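PDB 2EK1: RNA-binding protein 12 from Homo sapiens, which probably binds RNA through an RNA recognition motif, a small alpha-beta domain that here pairs into a disulfide-linked dimer. Local coordinates for residues I18-M23 against D34-Y39; D30-F35 against G44-K49. One frame throughout, in Å; residues are numbered along the deposited sequence.

Contact 1. Residues I18-M23 against D34-Y39; sequences IKVQNM and DFFYGY
Phe36 turns the CZ end of its ring to methyl groups of Ile18 and Val20, a small worked example of how an RNA recognition motif seats its first helix on its beta sheet. Strand 16-21 supplies the two aliphatic residues, both with their CA-CB bonds turned toward the helix side. Phe36, the first residue beyond the helical part, returns from the other side, its CA-CB bond likewise toward the strand. The two approaches differ. Ile18 and Phe36 reach out head-on from the two sides, and CD1 of Ile18 meets the ring obliquely, 3.8 Å from Phe36 CZ. A chi1 of 65° tucks Ile18 CG1 between the backbone N and the carbonyl carbon, and a nearly extended chi2 of 161° then carries CD1 out to the ring. Val20 instead runs alongside Phe36, the two side chains pointing opposite ways, and sets CG2 at the ring edge, close to its plane, 3.9 Å from the same CZ atom. One face of the Phe36 ring is taken by its neighbour Phe35, whose CD2 stands 3.5 Å above the plane over the ring centre. All three residues that touch across the contact are buried and apolar, and Leu77 of helix 67-77 and Leu89 of strand 85-90 pack on Phe36 as well. Beyond Phe36 the chain leaves the core through a type II turn with Gly38 at its third position, closed by a bond of 2.8 Å from Tyr39 N to Phe36 O.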
loop_
_atom_site.group_PDB
_atom_site.type_symbol
_atom_site.label_atom_id
_atom_site.label_comp_id
_atom_site.label_asym_id
_atom_site.label_seq_id
_atom_site.Cartn_x
_atom_site.Cartn_y
_atom_site.Cartn_z
ATOM N N ILE A 18 -2.463 -9.235 1.322
ATOM C CA ILE A 18 -2.258 -9.419 2.756
ATOM C C ILE A 18 -1.505 -8.170 3.326
ATOM O O ILE A 18 -0.966 -7.381 2.612
ATOM C CB ILE A 18 -1.330 -10.633 3.052
ATOM C CG1 ILE A 18 0.078 -10.314 2.494
ATOM C CG2 ILE A 18 -1.933 -11.975 2.417
ATOM C CD1 ILE A 18 1.209 -11.186 3.094
ATOM N N LYS A 19 -1.430 -8.079 4.624
ATOM C CA LYS A 19 -0.698 -7.037 5.290
ATOM C C LYS A 19 0.520 -7.609 5.943
ATOM O O LYS A 19 0.524 -8.751 6.474
ATOM C CB LYS A 19 -1.572 -6.362 6.333
ATOM C CG LYS A 19 -2.539 -5.446 5.712
ATOM C CD LYS A 19 -3.241 -4.537 6.822
ATOM C CE LYS A 19 -2.513 -4.557 8.210
ATOM N NZ LYS A 19 -3.614 -4.271 9.265
ATOM N N VAL A 20 1.562 -6.780 5.964
ATOM C CA VAL A 20 2.864 -7.104 6.541
ATOM C C VAL A 20 3.141 -5.971 7.490
ATOM O O VAL A 20 2.970 -4.790 7.136
ATOM C CB VAL A 20 3.897 -7.130 5.385
ATOM C CG1 VAL A 20 5.289 -7.557 5.863
ATOM C CG2 VAL A 20 3.376 -8.107 4.259
ATOM N N GLN A 21 3.586 -6.289 8.697
ATOM C CA GLN A 21 3.833 -5.259 9.720
ATOM C C GLN A 21 5.118 -5.634 10.471
ATOM O O GLN A 21 5.542 -6.803 10.464
ATOM C CB GLN A 21 2.683 -5.242 10.766
ATOM C CG GLN A 21 1.370 -4.651 10.320
ATOM C CD GLN A 21 0.297 -4.847 11.373
ATOM O OE1 GLN A 21 -0.211 -5.949 11.541
ATOM N NE2 GLN A 21 -0.028 -3.784 12.093
ATOM N N ASN A 22 5.655 -4.648 11.153
ATOM C CA ASN A 22 6.850 -4.784 11.935
ATOM C C ASN A 22 8.080 -4.905 11.093
ATOM O O ASN A 22 9.062 -5.347 11.604
ATOM C CB ASN A 22 6.773 -5.963 12.926
ATOM C CG ASN A 22 7.707 -5.741 14.094
ATOM O OD1 ASN A 22 7.953 -4.570 14.507
ATOM N ND2 ASN A 22 8.240 -6.817 14.626
HETATM N N MSE A 23 8.047 -4.531 9.788
HETATM C CA MSE A 23 9.304 -4.572 9.052
HETATM C C MSE A 23 10.275 -3.454 9.514
HETATM O O MSE A 23 9.830 -2.472 9.968
HETATM C CB MSE A 23 9.057 -4.339 7.566
HETATM C CG MSE A 23 8.050 -5.317 7.015
HETATM SE SE MSE A 23 7.803 -4.887 5.069
HETATM C CE MSE A 23 7.055 -3.136 5.235
ATOM N N ASP A 34 12.361 -11.042 -1.577
ATOM C CA ASP A 34 13.132 -12.192 -1.066
ATOM C C ASP A 34 12.357 -12.883 0.070
ATOM O O ASP A 34 12.226 -14.077 0.056
ATOM C CB ASP A 34 14.498 -11.760 -0.527
ATOM C CG ASP A 34 15.498 -11.372 -1.626
ATOM O OD1 ASP A 34 15.150 -11.459 -2.840
ATOM O OD2 ASP A 34 16.639 -10.942 -1.252
ATOM N N PHE A 35 11.827 -12.146 1.044
ATOM C CA PHE A 35 11.072 -12.773 2.139
ATOM C C PHE A 35 9.990 -13.717 1.585
ATOM O O PHE A 35 9.748 -14.789 2.145
ATOM C CB PHE A 35 10.403 -11.682 2.996
ATOM C CG PHE A 35 9.655 -12.209 4.207
ATOM C CD1 PHE A 35 10.324 -12.498 5.353
ATOM C CD2 PHE A 35 8.257 -12.343 4.198
ATOM C CE1 PHE A 35 9.623 -12.927 6.498
ATOM C CE2 PHE A 35 7.553 -12.757 5.326
ATOM C CZ PHE A 35 8.258 -13.055 6.489
ATOM N N PHE A 36 9.282 -13.321 0.522
ATOM C CA PHE A 36 8.267 -14.201 0.020
ATOM C C PHE A 36 8.772 -15.138 -1.075
ATOM O O PHE A 36 7.971 -15.653 -1.850
ATOM C CB PHE A 36 7.035 -13.427 -0.494
ATOM C CG PHE A 36 6.298 -12.718 0.572
ATOM C CD1 PHE A 36 6.538 -11.344 0.844
ATOM C CD2 PHE A 36 5.422 -13.432 1.429
ATOM C CE1 PHE A 36 5.933 -10.669 1.925
ATOM C CE2 PHE A 36 4.778 -12.749 2.555
ATOM C CZ PHE A 36 5.039 -11.360 2.806
ATOM N N TYR A 37 10.085 -15.369 -1.084
ATOM C CA TYR A 37 10.708 -16.244 -2.113
ATOM C C TYR A 37 10.145 -17.641 -1.958
ATOM O O TYR A 37 10.077 -18.206 -0.859
ATOM C CB TYR A 37 12.262 -16.248 -1.994
ATOM C CG TYR A 37 12.996 -17.113 -3.064
ATOM C CD1 TYR A 37 13.336 -18.450 -2.796
ATOM C CD2 TYR A 37 13.295 -16.596 -4.347
ATOM C CE1 TYR A 37 13.957 -19.286 -3.796
ATOM C CE2 TYR A 37 13.914 -17.411 -5.345
ATOM C CZ TYR A 37 14.227 -18.776 -5.042
ATOM O OH TYR A 37 14.733 -19.638 -6.013
ATOM N N GLY A 38 9.660 -18.178 -3.047
ATOM C CA GLY A 38 9.136 -19.506 -2.951
ATOM C C GLY A 38 7.654 -19.389 -2.740
ATOM O O GLY A 38 6.945 -20.430 -2.686
ATOM N N TYR A 39 7.128 -18.173 -2.598
ATOM C CA TYR A 39 5.674 -18.128 -2.425
ATOM C C TYR A 39 4.810 -17.457 -3.491
ATOM O O TYR A 39 3.632 -17.279 -3.282
ATOM C CB TYR A 39 5.275 -17.603 -0.994
ATOM C CG TYR A 39 5.454 -18.591 0.148
ATOM C CD1 TYR A 39 4.367 -19.284 0.697
ATOM C CD2 TYR A 39 6.718 -18.911 0.571
ATOM C CE1 TYR A 39 4.549 -20.312 1.649
ATOM C CE2 TYR A 39 6.943 -19.938 1.491
ATOM C CZ TYR A 39 5.855 -20.662 2.027
ATOM O OH TYR A 39 6.166 -21.779 2.823
#

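Contact 2. Residues D30-F35 against G44-K49; sequences DEILDF and GSVCLK
Ile32 and Val46 form the centre of this contact, with Leu48 and Leu33 added at either end of the row of methyls. The tight part belongs to Ile32 CD1. It lies 3.9 Å from Val46 CG1 and only 3.5 Å from Leu48 CD2, close for two methyl carbons. Ile32 lies askew to Val46 but runs alongside Leu48 in the reverse sense; its one delta methyl touches both. The CA-CB bond of Leu48 is not directed at the helix, and the residue reaches Ile32 by its CD2 end. Val46 is forked between two partners. With chi1 at 179°, CG1 stands trans to the backbone N and goes to Ile32 CD1, while CG2 lies between Leu33 CD2, at 4.0 Å, and Ile32 CG2, at 4.1 Å. Val62 of strand 59-64 also packs on both Ile32 and Val46.

The packing thins toward the partly exposed Leu33, whose link to Val46 is a single methyl pair. Asp30 and Asp34 are exposed on the helix and make no contact with the strand. Cys47, between Val46 and Leu48 in the chain, has its CA-CB bond pointing away from the helix, and its SG forms a disulfide with Cys47 of the second subunit. Residues 47-49 also pair with an antiparallel strand of that subunit, so the sheet continues across the dimer interface. Val46 and Leu48 thus pack on the helix, while the edge from Cys47 to Lys49 pairs with the second subunit. The helix side of this arrangement is the first helix laid against the second strand of the RNA recognition motif fold.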
loop_
_atom_site.group_PDB
_atom_site.type_symbol
_atom_site.label_atom_id
_atom_site.label_comp_id
_atom_site.label_asym_id
_atom_site.label_seq_id
_atom_site.Cartn_x
_atom_site.Cartn_y
_atom_site.Cartn_z
ATOM N N ASP A 30 13.216 -5.281 -2.662
ATOM C CA ASP A 30 13.869 -6.593 -2.888
ATOM C C ASP A 30 13.790 -7.532 -1.673
ATOM O O ASP A 30 13.506 -8.694 -1.835
ATOM C CB ASP A 30 15.318 -6.385 -3.325
ATOM C CG ASP A 30 15.392 -5.899 -4.748
ATOM O OD1 ASP A 30 14.717 -6.513 -5.608
ATOM O OD2 ASP A 30 16.094 -4.902 -5.010
ATOM N N GLU A 31 14.068 -7.006 -0.488
ATOM C CA GLU A 31 13.986 -7.768 0.752
ATOM C C GLU A 31 12.598 -8.308 0.982
ATOM O O GLU A 31 12.459 -9.420 1.552
ATOM C CB GLU A 31 14.441 -6.924 1.957
ATOM C CG GLU A 31 15.960 -6.606 1.908
ATOM C CD GLU A 31 16.403 -5.561 2.950
ATOM O OE1 GLU A 31 17.628 -5.501 3.229
ATOM O OE2 GLU A 31 15.568 -4.786 3.470
ATOM N N ILE A 32 11.566 -7.561 0.531
ATOM C CA ILE A 32 10.214 -8.046 0.681
ATOM C C ILE A 32 9.994 -9.177 -0.270
ATOM O O ILE A 32 9.372 -10.236 0.081
ATOM C CB ILE A 32 9.167 -6.897 0.449
ATOM C CG1 ILE A 32 9.189 -5.919 1.666
ATOM C CG2 ILE A 32 7.784 -7.472 0.383
ATOM C CD1 ILE A 32 8.440 -4.660 1.461
ATOM N N LEU A 33 10.444 -8.972 -1.509
ATOM C CA LEU A 33 10.321 -10.005 -2.522
ATOM C C LEU A 33 11.145 -11.207 -2.046
ATOM O O LEU A 33 10.671 -12.254 -2.057
ATOM C CB LEU A 33 10.764 -9.499 -3.962
ATOM C CG LEU A 33 9.768 -8.403 -4.505
ATOM C CD1 LEU A 33 10.006 -8.168 -6.035
ATOM C CD2 LEU A 33 8.377 -8.763 -4.383
ATOM N N ASP A 34 12.361 -11.042 -1.577
ATOM C CA ASP A 34 13.132 -12.192 -1.066
ATOM C C ASP A 34 12.357 -12.883 0.070
ATOM O O ASP A 34 12.226 -14.077 0.056
ATOM C CB ASP A 34 14.498 -11.760 -0.527
ATOM C CG ASP A 34 15.498 -11.372 -1.626
ATOM O OD1 ASP A 34 15.150 -11.459 -2.840
ATOM O OD2 ASP A 34 16.639 -10.942 -1.252
ATOM N N PHE A 35 11.827 -12.146 1.044
ATOM C CA PHE A 35 11.072 -12.773 2.139
ATOM C C PHE A 35 9.990 -13.717 1.585
ATOM O O PHE A 35 9.748 -14.789 2.145
ATOM C CB PHE A 35 10.403 -11.682 2.996
ATOM C CG PHE A 35 9.655 -12.209 4.207
ATOM C CD1 PHE A 35 10.324 -12.498 5.353
ATOM C CD2 PHE A 35 8.257 -12.343 4.198
ATOM C CE1 PHE A 35 9.623 -12.927 6.498
ATOM C CE2 PHE A 35 7.553 -12.757 5.326
ATOM C CZ PHE A 35 8.258 -13.055 6.489
ATOM N N GLY A 44 4.965 -6.739 -8.686
ATOM C CA GLY A 44 4.723 -5.286 -8.784
ATOM C C GLY A 44 3.540 -4.855 -7.885
ATOM O O GLY A 44 2.993 -3.742 -8.044
ATOM N N SER A 45 3.210 -5.692 -6.876
ATOM C CA SER A 45 2.047 -5.448 -5.992
ATOM C C SER A 45 2.470 -4.863 -4.652
ATOM O O SER A 45 1.612 -4.577 -3.824
ATOM C CB SER A 45 1.277 -6.795 -5.680
ATOM O OG SER A 45 2.022 -7.607 -4.722
ATOM N N VAL A 46 3.755 -4.683 -4.414
ATOM C CA VAL A 46 4.133 -4.222 -3.067
ATOM C C VAL A 46 3.847 -2.706 -2.882
ATOM O O VAL A 46 4.219 -1.908 -3.772
ATOM C CB VAL A 46 5.638 -4.375 -2.827
ATOM C CG1 VAL A 46 5.993 -3.861 -1.427
ATOM C CG2 VAL A 46 6.085 -5.849 -2.982
ATOM N N CYS A 47 3.218 -2.312 -1.769
ATOM C CA CYS A 47 3.073 -0.842 -1.498
ATOM C C CYS A 47 3.526 -0.721 -0.058
ATOM O O CYS A 47 3.242 -1.597 0.721
ATOM C CB CYS A 47 1.626 -0.329 -1.725
ATOM S SG CYS A 47 0.559 -0.775 -0.393
ATOM N N LEU A 48 4.225 0.350 0.285
ATOM C CA LEU A 48 4.767 0.573 1.572
ATOM C C LEU A 48 4.006 1.721 2.176
ATOM O O LEU A 48 3.797 2.771 1.487
ATOM C CB LEU A 48 6.218 1.022 1.480
ATOM C CG LEU A 48 7.281 0.052 0.895
ATOM C CD1 LEU A 48 8.635 0.713 0.955
ATOM C CD2 LEU A 48 7.372 -1.326 1.666
ATOM N N LYS A 49 3.653 1.582 3.463
ATOM C CA LYS A 49 2.921 2.639 4.092
ATOM C C LYS A 49 3.841 3.704 4.724
ATOM O O LYS A 49 4.918 3.401 5.201
ATOM C CB LYS A 49 1.958 2.051 5.158
ATOM C CG LYS A 49 0.795 1.333 4.525
ATOM C CD LYS A 49 -0.081 0.551 5.582
ATOM C CE LYS A 49 -1.337 0.205 4.909
ATOM N NZ LYS A 49 -2.165 -0.582 5.813
#

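In the fold
From the N terminus, the chain runs through strand 16-21, leads into helix 29-35, then returns through a loop to edge strand 47-50. Contact 1 closes the first excursion by joining the inner strand to the residue just after the helix; contact 2 closes the second, joining the helix to the edge strand. The two closures interleave, since 30-35 opens contact 2 before 34-39 completes contact 1, and Asp34 and Phe35 belong to both. Strand 59-64 separates the two parallel strands, making this a split beta-alpha-beta crossover. Met23, a selenomethionine just past strand 16-21, joins the two regions, its SE 3.7 Å from Ile32 CD1.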